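Local coordinates for lipoprotein NlpE (Escherichia coli, PDB 2Z4I) that takes part in copper homeostasis and in the adhesion of stationary-phase cells to surfaces, and activates the Cpx envelope pathway from the outer membrane, at residues Phe151-Tyr163 and Thr194-Tyr206. The protein carries 1 engineered substitution. Sequence-based numbering, arbitrary orientation.
Sequences FMVANNAELERSY and TKVLAPDTAGKFY
The carbonyl oxygen of Leu-197 takes one hydrogen bond, from Ala-154 N, and a weaker CA-H...O contact from Val-153. Ala-154 N donates to Leu-197 O at 2.7 Å, and Val-153 CA lies 3.3 Å from the same oxygen. The amide of the same residue, Leu-197 N, donates to Met-152 O (2.6 Å, N-H...O 167°). Together these form a single parallel bridge between Val-153 and Leu-197. It matches the parallel pairing of the third and fifth strands that closes an OB-fold barrel, here the C-terminal domain. Val-196 CG2 lies anti to its backbone N and rests against Met-152 O and Ala-154 N. Two residues further along the strand from Leu-197, Pro-199 CD packs on Ala-154 CB and Val-153 CG1. The helix 157-167, which links the third and fourth strands, then meets the chain around Gly-203 and Phe-205. The Phe-205 ring lies against one side of this helix. Tyr-163 CA sits over one ring face, 3.8 Å from its centroid, as a CH-pi contact. Ser-162 CB reaches Phe-205 CE1 at 3.6 Å, and Leu-159 CD1 approaches CE1 crosswise. Beyond the segments, Phe-205 also touches Leu-176 of strand 174-185. An alanine in place of Phe-205 would lose the whole ring and would probably leave Leu-159, Ser-162 and Tyr-163 without this aromatic neighbour, opening a gap between helix 157-167 and the chain at Gly-203. Tyr-163 points its ring onward, and its OH bonds Lys-172 O. Asn-156 is the N-cap: its OD1 accepts from Leu-159 N at 3.1 Å, in the carbonyl plane and on a lone pair.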
loop_
_atom_site.group_PDB
_atom_site.type_symbol
_atom_site.label_atom_id
_atom_site.label_comp_id
_atom_site.label_asym_id
_atom_site.label_seq_id
_atom_site.Cartn_x
_atom_site.Cartn_y
_atom_site.Cartn_z
ATOM N N PHE A 151 -24.720 1.196 -13.328
ATOM C CA PHE A 151 -23.701 1.004 -14.356
ATOM C C PHE A 151 -24.065 -0.066 -15.364
ATOM O O PHE A 151 -25.010 -0.832 -15.162
ATOM C CB PHE A 151 -22.366 0.615 -13.734
ATOM C CG PHE A 151 -22.311 0.795 -12.261
ATOM C CD1 PHE A 151 -22.727 -0.218 -11.415
ATOM C CD2 PHE A 151 -21.820 1.978 -11.713
ATOM C CE1 PHE A 151 -22.655 -0.066 -10.029
ATOM C CE2 PHE A 151 -21.739 2.153 -10.317
ATOM C CZ PHE A 151 -22.160 1.121 -9.472
HETATM N N MSE A 152 -23.303 -0.111 -16.455
HETATM C CA MSE A 152 -23.508 -1.118 -17.489
HETATM C C MSE A 152 -22.707 -2.369 -17.129
HETATM O O MSE A 152 -21.613 -2.278 -16.566
HETATM C CB MSE A 152 -23.034 -0.602 -18.832
HETATM C CG MSE A 152 -23.965 0.371 -19.496
HETATM SE SE MSE A 152 -23.039 1.160 -20.987
HETATM C CE MSE A 152 -22.522 2.801 -20.103
ATOM N N VAL A 153 -23.240 -3.534 -17.459
ATOM C CA VAL A 153 -22.558 -4.773 -17.139
ATOM C C VAL A 153 -22.088 -5.442 -18.421
ATOM O O VAL A 153 -22.881 -5.716 -19.313
ATOM C CB VAL A 153 -23.500 -5.713 -16.343
ATOM C CG1 VAL A 153 -22.768 -6.960 -15.919
ATOM C CG2 VAL A 153 -24.033 -4.984 -15.133
ATOM N N ALA A 154 -20.787 -5.685 -18.517
ATOM C CA ALA A 154 -20.221 -6.318 -19.702
ATOM C C ALA A 154 -21.055 -7.538 -20.066
ATOM O O ALA A 154 -21.382 -8.348 -19.198
ATOM C CB ALA A 154 -18.772 -6.734 -19.441
ATOM N N ASN A 155 -21.408 -7.663 -21.345
ATOM C CA ASN A 155 -22.198 -8.801 -21.785
ATOM C C ASN A 155 -21.553 -10.088 -21.363
ATOM O O ASN A 155 -20.343 -10.236 -21.468
ATOM C CB ASN A 155 -22.349 -8.813 -23.300
ATOM C CG ASN A 155 -23.375 -7.844 -23.770
ATOM O OD1 ASN A 155 -23.234 -6.637 -23.579
ATOM N ND2 ASN A 155 -24.434 -8.357 -24.375
ATOM N N ASN A 156 -22.376 -11.012 -20.881
ATOM C CA ASN A 156 -21.916 -12.324 -20.456
ATOM C C ASN A 156 -23.080 -13.293 -20.605
ATOM O O ASN A 156 -24.021 -13.291 -19.813
ATOM C CB ASN A 156 -21.454 -12.288 -19.012
ATOM C CG ASN A 156 -20.917 -13.608 -18.560
ATOM O OD1 ASN A 156 -21.669 -14.541 -18.303
ATOM N ND2 ASN A 156 -19.603 -13.710 -18.482
ATOM N N ALA A 157 -23.007 -14.109 -21.648
ATOM C CA ALA A 157 -24.041 -15.079 -21.972
ATOM C C ALA A 157 -24.691 -15.736 -20.770
ATOM O O ALA A 157 -25.878 -15.539 -20.509
ATOM C CB ALA A 157 -23.465 -16.140 -22.874
ATOM N N GLU A 158 -23.902 -16.517 -20.041
ATOM C CA GLU A 158 -24.403 -17.232 -18.879
ATOM C C GLU A 158 -25.141 -16.360 -17.881
ATOM O O GLU A 158 -26.225 -16.725 -17.417
ATOM C CB GLU A 158 -23.271 -17.965 -18.167
ATOM C CG GLU A 158 -23.784 -19.076 -17.277
ATOM C CD GLU A 158 -25.006 -19.776 -17.883
ATOM O OE1 GLU A 158 -26.117 -19.196 -17.818
ATOM O OE2 GLU A 158 -24.858 -20.895 -18.438
ATOM N N LEU A 159 -24.564 -15.214 -17.541
ATOM C CA LEU A 159 -25.227 -14.334 -16.598
ATOM C C LEU A 159 -26.621 -13.989 -17.134
ATOM O O LEU A 159 -27.619 -14.164 -16.445
ATOM C CB LEU A 159 -24.405 -13.069 -16.399
ATOM C CG LEU A 159 -24.795 -12.215 -15.196
ATOM C CD1 LEU A 159 -24.538 -12.988 -13.917
ATOM C CD2 LEU A 159 -23.982 -10.926 -15.198
ATOM N N GLU A 160 -26.684 -13.530 -18.380
ATOM C CA GLU A 160 -27.948 -13.155 -19.002
ATOM C C GLU A 160 -28.937 -14.308 -19.053
ATOM O O GLU A 160 -30.147 -14.104 -18.914
ATOM C CB GLU A 160 -27.690 -12.627 -20.410
ATOM C CG GLU A 160 -26.901 -11.330 -20.428
ATOM C CD GLU A 160 -25.883 -11.289 -21.548
ATOM O OE1 GLU A 160 -25.111 -10.313 -21.613
ATOM O OE2 GLU A 160 -25.851 -12.234 -22.361
ATOM N N ARG A 161 -28.435 -15.518 -19.263
ATOM C CA ARG A 161 -29.313 -16.679 -19.300
ATOM C C ARG A 161 -29.956 -16.786 -17.914
ATOM O O ARG A 161 -31.179 -16.716 -17.767
ATOM C CB ARG A 161 -28.519 -17.958 -19.590
ATOM C CG ARG A 161 -27.720 -17.976 -20.896
ATOM C CD ARG A 161 -27.442 -19.424 -21.322
ATOM N NE ARG A 161 -26.128 -19.643 -21.940
ATOM C CZ ARG A 161 -25.765 -19.225 -23.153
ATOM N NH1 ARG A 161 -26.612 -18.542 -23.918
ATOM N NH2 ARG A 161 -24.549 -19.517 -23.611
ATOM N N SER A 162 -29.102 -16.936 -16.906
ATOM C CA SER A 162 -29.518 -17.055 -15.515
ATOM C C SER A 162 -30.524 -15.985 -15.125
ATOM O O SER A 162 -31.538 -16.278 -14.503
ATOM C CB SER A 162 -28.294 -16.971 -14.609
ATOM O OG SER A 162 -27.327 -17.940 -14.988
ATOM N N TYR A 163 -30.245 -14.741 -15.487
ATOM C CA TYR A 163 -31.164 -13.656 -15.163
ATOM C C TYR A 163 -32.555 -13.998 -15.679
ATOM O O TYR A 163 -33.526 -14.016 -14.926
ATOM C CB TYR A 163 -30.696 -12.338 -15.795
ATOM C CG TYR A 163 -31.780 -11.282 -15.929
ATOM C CD1 TYR A 163 -32.515 -10.864 -14.822
ATOM C CD2 TYR A 163 -32.064 -10.697 -17.164
ATOM C CE1 TYR A 163 -33.508 -9.890 -14.934
ATOM C CE2 TYR A 163 -33.056 -9.718 -17.294
ATOM C CZ TYR A 163 -33.780 -9.318 -16.171
ATOM O OH TYR A 163 -34.785 -8.365 -16.274
ATOM N N THR A 194 -15.711 4.101 -21.776
ATOM C CA THR A 194 -16.671 4.303 -20.693
ATOM C C THR A 194 -16.666 3.172 -19.655
ATOM O O THR A 194 -16.621 1.987 -19.989
ATOM C CB THR A 194 -18.105 4.460 -21.243
ATOM O OG1 THR A 194 -18.697 3.174 -21.416
ATOM C CG2 THR A 194 -18.086 5.145 -22.596
ATOM N N LYS A 195 -16.715 3.569 -18.389
ATOM C CA LYS A 195 -16.730 2.649 -17.255
ATOM C C LYS A 195 -17.812 1.589 -17.464
ATOM O O LYS A 195 -18.896 1.895 -17.947
ATOM C CB LYS A 195 -17.012 3.443 -15.977
ATOM C CG LYS A 195 -16.589 2.782 -14.688
ATOM C CD LYS A 195 -17.009 3.632 -13.485
ATOM C CE LYS A 195 -18.529 3.662 -13.312
ATOM N NZ LYS A 195 -18.966 4.337 -12.047
ATOM N N VAL A 196 -17.513 0.347 -17.100
ATOM C CA VAL A 196 -18.464 -0.743 -17.255
ATOM C C VAL A 196 -18.125 -1.822 -16.241
ATOM O O VAL A 196 -16.947 -2.051 -15.953
ATOM C CB VAL A 196 -18.382 -1.361 -18.666
ATOM C CG1 VAL A 196 -16.971 -1.846 -18.940
ATOM C CG2 VAL A 196 -19.325 -2.532 -18.774
ATOM N N LEU A 197 -19.144 -2.494 -15.713
ATOM C CA LEU A 197 -18.911 -3.540 -14.724
ATOM C C LEU A 197 -18.661 -4.881 -15.375
ATOM O O LEU A 197 -19.515 -5.397 -16.100
ATOM C CB LEU A 197 -20.100 -3.685 -13.776
ATOM C CG LEU A 197 -19.830 -4.672 -12.636
ATOM C CD1 LEU A 197 -18.809 -4.039 -11.708
ATOM C CD2 LEU A 197 -21.093 -4.990 -11.856
ATOM N N ALA A 198 -17.491 -5.449 -15.100
ATOM C CA ALA A 198 -17.119 -6.746 -15.651
ATOM C C ALA A 198 -17.228 -7.785 -14.542
ATOM O O ALA A 198 -16.577 -7.664 -13.504
ATOM C CB ALA A 198 -15.694 -6.695 -16.187
ATOM N N PRO A 199 -18.063 -8.812 -14.735
ATOM C CA PRO A 199 -18.201 -9.842 -13.695
ATOM C C PRO A 199 -16.940 -10.689 -13.522
ATOM O O PRO A 199 -16.155 -10.819 -14.449
ATOM C CB PRO A 199 -19.393 -10.660 -14.183
ATOM C CG PRO A 199 -19.317 -10.501 -15.707
ATOM C CD PRO A 199 -19.016 -9.029 -15.841
ATOM N N ASP A 200 -16.738 -11.245 -12.329
ATOM C CA ASP A 200 -15.576 -12.093 -12.049
ATOM C C ASP A 200 -16.022 -13.469 -11.579
ATOM O O ASP A 200 -15.188 -14.360 -11.388
ATOM C CB ASP A 200 -14.690 -11.510 -10.956
ATOM C CG ASP A 200 -13.870 -10.321 -11.417
ATOM O OD1 ASP A 200 -14.351 -9.173 -11.260
ATOM O OD2 ASP A 200 -12.739 -10.530 -11.921
ATOM N N THR A 201 -17.327 -13.635 -11.369
ATOM C CA THR A 201 -17.878 -14.916 -10.920
ATOM C C THR A 201 -19.304 -15.078 -11.441
ATOM O O THR A 201 -19.935 -14.101 -11.859
ATOM C CB THR A 201 -17.970 -15.007 -9.371
ATOM O OG1 THR A 201 -19.131 -14.291 -8.912
ATOM C CG2 THR A 201 -16.738 -14.423 -8.721
ATOM N N ALA A 202 -19.813 -16.308 -11.414
ATOM C CA ALA A 202 -21.185 -16.548 -11.842
ATOM C C ALA A 202 -22.029 -15.748 -10.868
ATOM O O ALA A 202 -21.577 -15.409 -9.771
ATOM C CB ALA A 202 -21.521 -18.008 -11.730
ATOM N N GLY A 203 -23.254 -15.432 -11.242
ATOM C CA GLY A 203 -24.061 -14.665 -10.320
ATOM C C GLY A 203 -24.892 -15.532 -9.399
ATOM O O GLY A 203 -24.838 -16.765 -9.441
ATOM N N LYS A 204 -25.661 -14.866 -8.553
ATOM C CA LYS A 204 -26.549 -15.526 -7.619
ATOM C C LYS A 204 -27.748 -14.604 -7.613
ATOM O O LYS A 204 -27.742 -13.584 -6.925
ATOM C CB LYS A 204 -25.915 -15.601 -6.230
ATOM N N PHE A 205 -28.760 -14.942 -8.407
ATOM C CA PHE A 205 -29.952 -14.111 -8.488
ATOM C C PHE A 205 -30.971 -14.433 -7.417
ATOM O O PHE A 205 -31.143 -15.589 -7.047
ATOM C CB PHE A 205 -30.611 -14.252 -9.859
ATOM C CG PHE A 205 -29.827 -13.624 -10.977
ATOM C CD1 PHE A 205 -28.985 -14.390 -11.772
ATOM C CD2 PHE A 205 -29.935 -12.261 -11.237
ATOM C CE1 PHE A 205 -28.264 -13.803 -12.817
ATOM C CE2 PHE A 205 -29.215 -11.670 -12.278
ATOM C CZ PHE A 205 -28.382 -12.441 -13.066
ATOM N N TYR A 206 -31.635 -13.393 -6.924
ATOM C CA TYR A 206 -32.670 -13.519 -5.904
ATOM C C TYR A 206 -33.923 -12.814 -6.434
ATOM O O TYR A 206 -34.112 -11.601 -6.243
ATOM C CB TYR A 206 -32.203 -12.874 -4.602
ATOM C CG TYR A 206 -30.937 -13.482 -4.059
ATOM C CD1 TYR A 206 -30.891 -14.818 -3.653
ATOM C CD2 TYR A 206 -29.771 -12.726 -3.965
ATOM C CE1 TYR A 206 -29.706 -15.384 -3.168
ATOM C CE2 TYR A 206 -28.588 -13.280 -3.483
ATOM C CZ TYR A 206 -28.563 -14.604 -3.089
ATOM O OH TYR A 206 -27.384 -15.133 -2.629
#